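Local structure of cryptochrome DASH, chloroplastic/mitochondrial (Arabidopsis thaliana, 2J4D) at residues Asp54-Ile68 against Ser210-Ser222. The protein repairs cyclobutane pyrimidine dimers in single-stranded DNA, carrying FAD and a folate light antenna, and may also act as a photoreceptor. Numbering follows the deposited sequence.
Sequences DNDALYKAWSSSDTI and STRIPLSLGPTPS
S210 lays its CB against the carboxylate of D54, 3.5 Å from OD1, and the next backbone N–H, that of T211, donates to the same oxygen at 2.8 Å. This bond is nearly straight (161° at the hydrogen), yet it meets OD1 on the anti side and well out of the carboxylate plane; R300 and S298 hold the carboxylate as well. A water accepts from D54 N and donates to T211 O, so that the two backbones are also bridged through solvent. With its OG1 beside its own backbone N (chi1 -64°), T211 lays CG2 against Y59 CB and turns the hydroxyl to OD1 of D56, at a doubtfully short 2.4 Å; the other oxygen of D56 pairs with R300. I213 CD1 comes in near the plane of the Y59 ring, at its edge, while CG2 of I213 touches L58 CD2. P214 sits over one face of W62, its CG 3.6 Å from the six-membered-ring centroid and 9° off the normal, a CH-pi contact. The surface being clothed is that of helix 56-63, the connection between parallel strands 41-46 and 67-74 in the five-stranded alpha/beta domain of the photolyase family; the loop runs along this helix, whose A57 and A61 pack on strands 41-46 and 138-142 (L44, H142 and F140). L217 divides its methyls: CD2 covers the five-membered ring of W62 on the same face as P214, and CD1 meets L58 CD2 tip to tip at 3.8 Å. Beyond the cis peptide before P219, O of this proline accepts from I68 N at 3.2 Å, with the donor in the carbonyl plane, and lies 3.3 Å from T67 CG2. T220 CA approaches I68 O in a CA-H...O contact at 3.2 Å, and P221 CD packs against T67 CG2.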
# COMPACT_ATOMS: atom_id res chain seq x y z
N ASP A 54 6.99 -15.65 0.35
CA ASP A 54 7.67 -14.99 -0.76
C ASP A 54 8.47 -13.77 -0.33
O ASP A 54 8.36 -12.70 -0.92
CB ASP A 54 6.61 -14.60 -1.80
CG ASP A 54 7.22 -13.99 -3.05
OD1 ASP A 54 8.30 -14.45 -3.47
OD2 ASP A 54 6.61 -13.06 -3.61
N ASN A 55 9.28 -13.95 0.71
CA ASN A 55 10.11 -12.87 1.24
C ASN A 55 11.58 -13.21 0.98
O ASN A 55 12.17 -14.02 1.70
CB ASN A 55 9.89 -12.74 2.75
CG ASN A 55 10.59 -11.52 3.34
OD1 ASN A 55 11.67 -11.15 2.89
ND2 ASN A 55 9.99 -10.91 4.34
N ASP A 56 12.16 -12.58 -0.05
CA ASP A 56 13.56 -12.82 -0.41
C ASP A 56 14.56 -12.37 0.64
O ASP A 56 15.63 -12.97 0.77
CB ASP A 56 13.91 -12.13 -1.73
CG ASP A 56 13.36 -12.86 -2.93
OD1 ASP A 56 13.29 -14.10 -2.88
OD2 ASP A 56 13.00 -12.20 -3.92
N ALA A 57 14.25 -11.30 1.36
CA ALA A 57 15.17 -10.83 2.39
C ALA A 57 15.27 -11.90 3.48
O ALA A 57 16.36 -12.24 3.94
CB ALA A 57 14.69 -9.49 2.97
N LEU A 58 14.11 -12.42 3.89
CA LEU A 58 14.04 -13.47 4.90
C LEU A 58 14.77 -14.71 4.39
O LEU A 58 15.54 -15.34 5.11
CB LEU A 58 12.58 -13.83 5.19
CG LEU A 58 12.33 -15.06 6.07
CD1 LEU A 58 12.96 -14.85 7.44
CD2 LEU A 58 10.83 -15.30 6.21
N TYR A 59 14.53 -15.07 3.13
CA TYR A 59 15.20 -16.25 2.59
C TYR A 59 16.72 -16.09 2.58
O TYR A 59 17.45 -17.00 2.98
CB TYR A 59 14.73 -16.56 1.16
CG TYR A 59 15.34 -17.84 0.65
CD1 TYR A 59 14.74 -19.07 0.92
CD2 TYR A 59 16.56 -17.84 -0.02
CE1 TYR A 59 15.34 -20.26 0.54
CE2 TYR A 59 17.18 -19.03 -0.39
CZ TYR A 59 16.56 -20.23 -0.11
OH TYR A 59 17.18 -21.41 -0.44
N LYS A 60 17.20 -14.94 2.11
CA LYS A 60 18.65 -14.71 2.04
C LYS A 60 19.29 -14.65 3.42
O LYS A 60 20.43 -15.09 3.61
CB LYS A 60 18.93 -13.42 1.26
CG LYS A 60 20.41 -13.08 1.08
CD LYS A 60 21.21 -14.24 0.47
CE LYS A 60 22.59 -13.78 -0.02
NZ LYS A 60 22.61 -13.56 -1.50
N ALA A 61 18.55 -14.11 4.38
CA ALA A 61 19.03 -14.02 5.75
C ALA A 61 19.20 -15.42 6.33
O ALA A 61 20.22 -15.76 6.94
CB ALA A 61 18.05 -13.23 6.59
N TRP A 62 18.18 -16.25 6.12
CA TRP A 62 18.18 -17.62 6.60
C TRP A 62 19.28 -18.47 5.97
O TRP A 62 19.97 -19.21 6.67
CB TRP A 62 16.82 -18.26 6.33
CG TRP A 62 16.76 -19.73 6.60
CD1 TRP A 62 16.68 -20.33 7.83
CD2 TRP A 62 16.75 -20.77 5.63
NE1 TRP A 62 16.62 -21.70 7.67
CE2 TRP A 62 16.66 -22.00 6.34
CE3 TRP A 62 16.81 -20.80 4.23
CZ2 TRP A 62 16.63 -23.23 5.69
CZ3 TRP A 62 16.78 -22.03 3.58
CH2 TRP A 62 16.69 -23.23 4.31
N SER A 63 19.44 -18.36 4.66
CA SER A 63 20.42 -19.17 3.96
C SER A 63 21.87 -18.71 4.13
O SER A 63 22.79 -19.43 3.76
CB SER A 63 20.08 -19.24 2.47
OG SER A 63 20.11 -17.96 1.88
N SER A 64 22.07 -17.54 4.71
CA SER A 64 23.43 -17.05 4.90
C SER A 64 23.81 -16.89 6.37
O SER A 64 24.75 -16.17 6.70
CB SER A 64 23.59 -15.71 4.18
OG SER A 64 22.79 -14.71 4.79
N SER A 65 23.09 -17.58 7.24
CA SER A 65 23.34 -17.50 8.68
C SER A 65 22.97 -18.82 9.36
O SER A 65 22.45 -19.73 8.71
CB SER A 65 22.49 -16.41 9.30
OG SER A 65 21.12 -16.80 9.30
N ASP A 66 23.25 -18.91 10.65
CA ASP A 66 22.86 -20.09 11.41
C ASP A 66 21.87 -19.64 12.47
O ASP A 66 21.22 -20.46 13.13
CB ASP A 66 24.06 -20.81 12.06
CG ASP A 66 24.89 -19.90 12.95
OD1 ASP A 66 24.33 -19.11 13.74
OD2 ASP A 66 26.14 -19.99 12.87
N THR A 67 21.72 -18.32 12.60
CA THR A 67 20.82 -17.72 13.58
C THR A 67 20.27 -16.39 13.06
O THR A 67 21.03 -15.58 12.52
CB THR A 67 21.56 -17.47 14.91
OG1 THR A 67 22.20 -18.68 15.33
CG2 THR A 67 20.59 -17.04 16.00
N ILE A 68 18.98 -16.15 13.22
CA ILE A 68 18.37 -14.91 12.73
C ILE A 68 17.70 -14.10 13.82
O ILE A 68 17.01 -14.65 14.67
CB ILE A 68 17.27 -15.18 11.67
CG1 ILE A 68 17.83 -16.00 10.52
CG2 ILE A 68 16.69 -13.84 11.18
CD1 ILE A 68 16.74 -16.54 9.59
N SER A 210 7.29 -17.38 -6.99
CA SER A 210 7.46 -16.81 -5.67
C SER A 210 8.52 -17.63 -4.94
O SER A 210 8.68 -18.82 -5.19
CB SER A 210 6.13 -16.84 -4.91
OG SER A 210 5.72 -18.16 -4.61
N THR A 211 9.26 -16.98 -4.05
CA THR A 211 10.31 -17.67 -3.29
C THR A 211 9.70 -18.56 -2.20
O THR A 211 8.85 -18.11 -1.42
CB THR A 211 11.27 -16.64 -2.66
OG1 THR A 211 11.94 -15.93 -3.71
CG2 THR A 211 12.31 -17.33 -1.78
N ARG A 212 10.11 -19.82 -2.17
CA ARG A 212 9.61 -20.77 -1.18
C ARG A 212 10.38 -20.65 0.12
O ARG A 212 11.61 -20.63 0.12
CB ARG A 212 9.71 -22.21 -1.70
CG ARG A 212 9.01 -22.42 -3.03
CD ARG A 212 7.63 -21.80 -3.03
NE ARG A 212 7.32 -21.20 -4.33
CZ ARG A 212 6.40 -21.66 -5.17
NH1 ARG A 212 5.67 -22.73 -4.85
NH2 ARG A 212 6.21 -21.05 -6.33
N ILE A 213 9.64 -20.59 1.22
CA ILE A 213 10.23 -20.42 2.54
C ILE A 213 10.08 -21.69 3.38
O ILE A 213 8.99 -22.28 3.43
CB ILE A 213 9.52 -19.26 3.29
CG1 ILE A 213 9.59 -17.97 2.45
CG2 ILE A 213 10.15 -19.06 4.65
CD1 ILE A 213 11.00 -17.45 2.17
N PRO A 214 11.16 -22.13 4.04
CA PRO A 214 11.07 -23.34 4.87
C PRO A 214 10.16 -23.17 6.07
O PRO A 214 9.96 -22.06 6.57
CB PRO A 214 12.53 -23.59 5.27
CG PRO A 214 13.15 -22.23 5.23
CD PRO A 214 12.54 -21.61 3.99
N LEU A 215 9.60 -24.28 6.54
CA LEU A 215 8.70 -24.25 7.69
C LEU A 215 9.45 -24.02 8.99
O LEU A 215 8.87 -23.58 9.98
CB LEU A 215 7.91 -25.56 7.77
CG LEU A 215 6.88 -25.75 6.66
CD1 LEU A 215 6.19 -27.10 6.81
CD2 LEU A 215 5.87 -24.62 6.72
N SER A 216 10.75 -24.30 8.99
CA SER A 216 11.59 -24.12 10.17
C SER A 216 12.65 -23.08 9.84
O SER A 216 13.48 -23.30 8.96
CB SER A 216 12.26 -25.44 10.56
OG SER A 216 13.28 -25.24 11.52
N LEU A 217 12.62 -21.95 10.54
CA LEU A 217 13.56 -20.86 10.29
C LEU A 217 14.45 -20.50 11.48
O LEU A 217 15.38 -19.71 11.34
CB LEU A 217 12.79 -19.61 9.86
CG LEU A 217 12.00 -19.68 8.55
CD1 LEU A 217 11.12 -18.43 8.43
CD2 LEU A 217 12.96 -19.77 7.38
N GLY A 218 14.14 -21.07 12.64
CA GLY A 218 14.92 -20.78 13.84
C GLY A 218 16.33 -21.33 13.80
O GLY A 218 16.73 -21.98 12.83
N PRO A 219 17.11 -21.11 14.86
CA PRO A 219 16.74 -20.39 16.08
C PRO A 219 17.11 -18.91 16.00
O PRO A 219 17.74 -18.47 15.04
CB PRO A 219 17.55 -21.10 17.14
CG PRO A 219 18.86 -21.28 16.42
CD PRO A 219 18.45 -21.71 15.01
N THR A 220 16.72 -18.17 17.03
CA THR A 220 17.05 -16.75 17.14
C THR A 220 18.09 -16.68 18.24
O THR A 220 18.35 -17.68 18.92
CB THR A 220 15.86 -15.93 17.62
OG1 THR A 220 15.54 -16.32 18.96
CG2 THR A 220 14.64 -16.16 16.72
N PRO A 221 18.71 -15.51 18.44
CA PRO A 221 19.70 -15.43 19.52
C PRO A 221 18.88 -15.42 20.80
O PRO A 221 17.66 -15.31 20.75
CB PRO A 221 20.38 -14.08 19.28
CG PRO A 221 20.19 -13.85 17.81
CD PRO A 221 18.77 -14.31 17.58
N SER A 222 19.55 -15.55 21.94
CA SER A 222 18.83 -15.51 23.21
C SER A 222 18.49 -14.05 23.46
O SER A 222 19.37 -13.20 23.54
CB SER A 222 19.71 -16.05 24.34
OG SER A 222 18.99 -16.03 25.56
O HOH W 1 6.49 -18.29 -0.29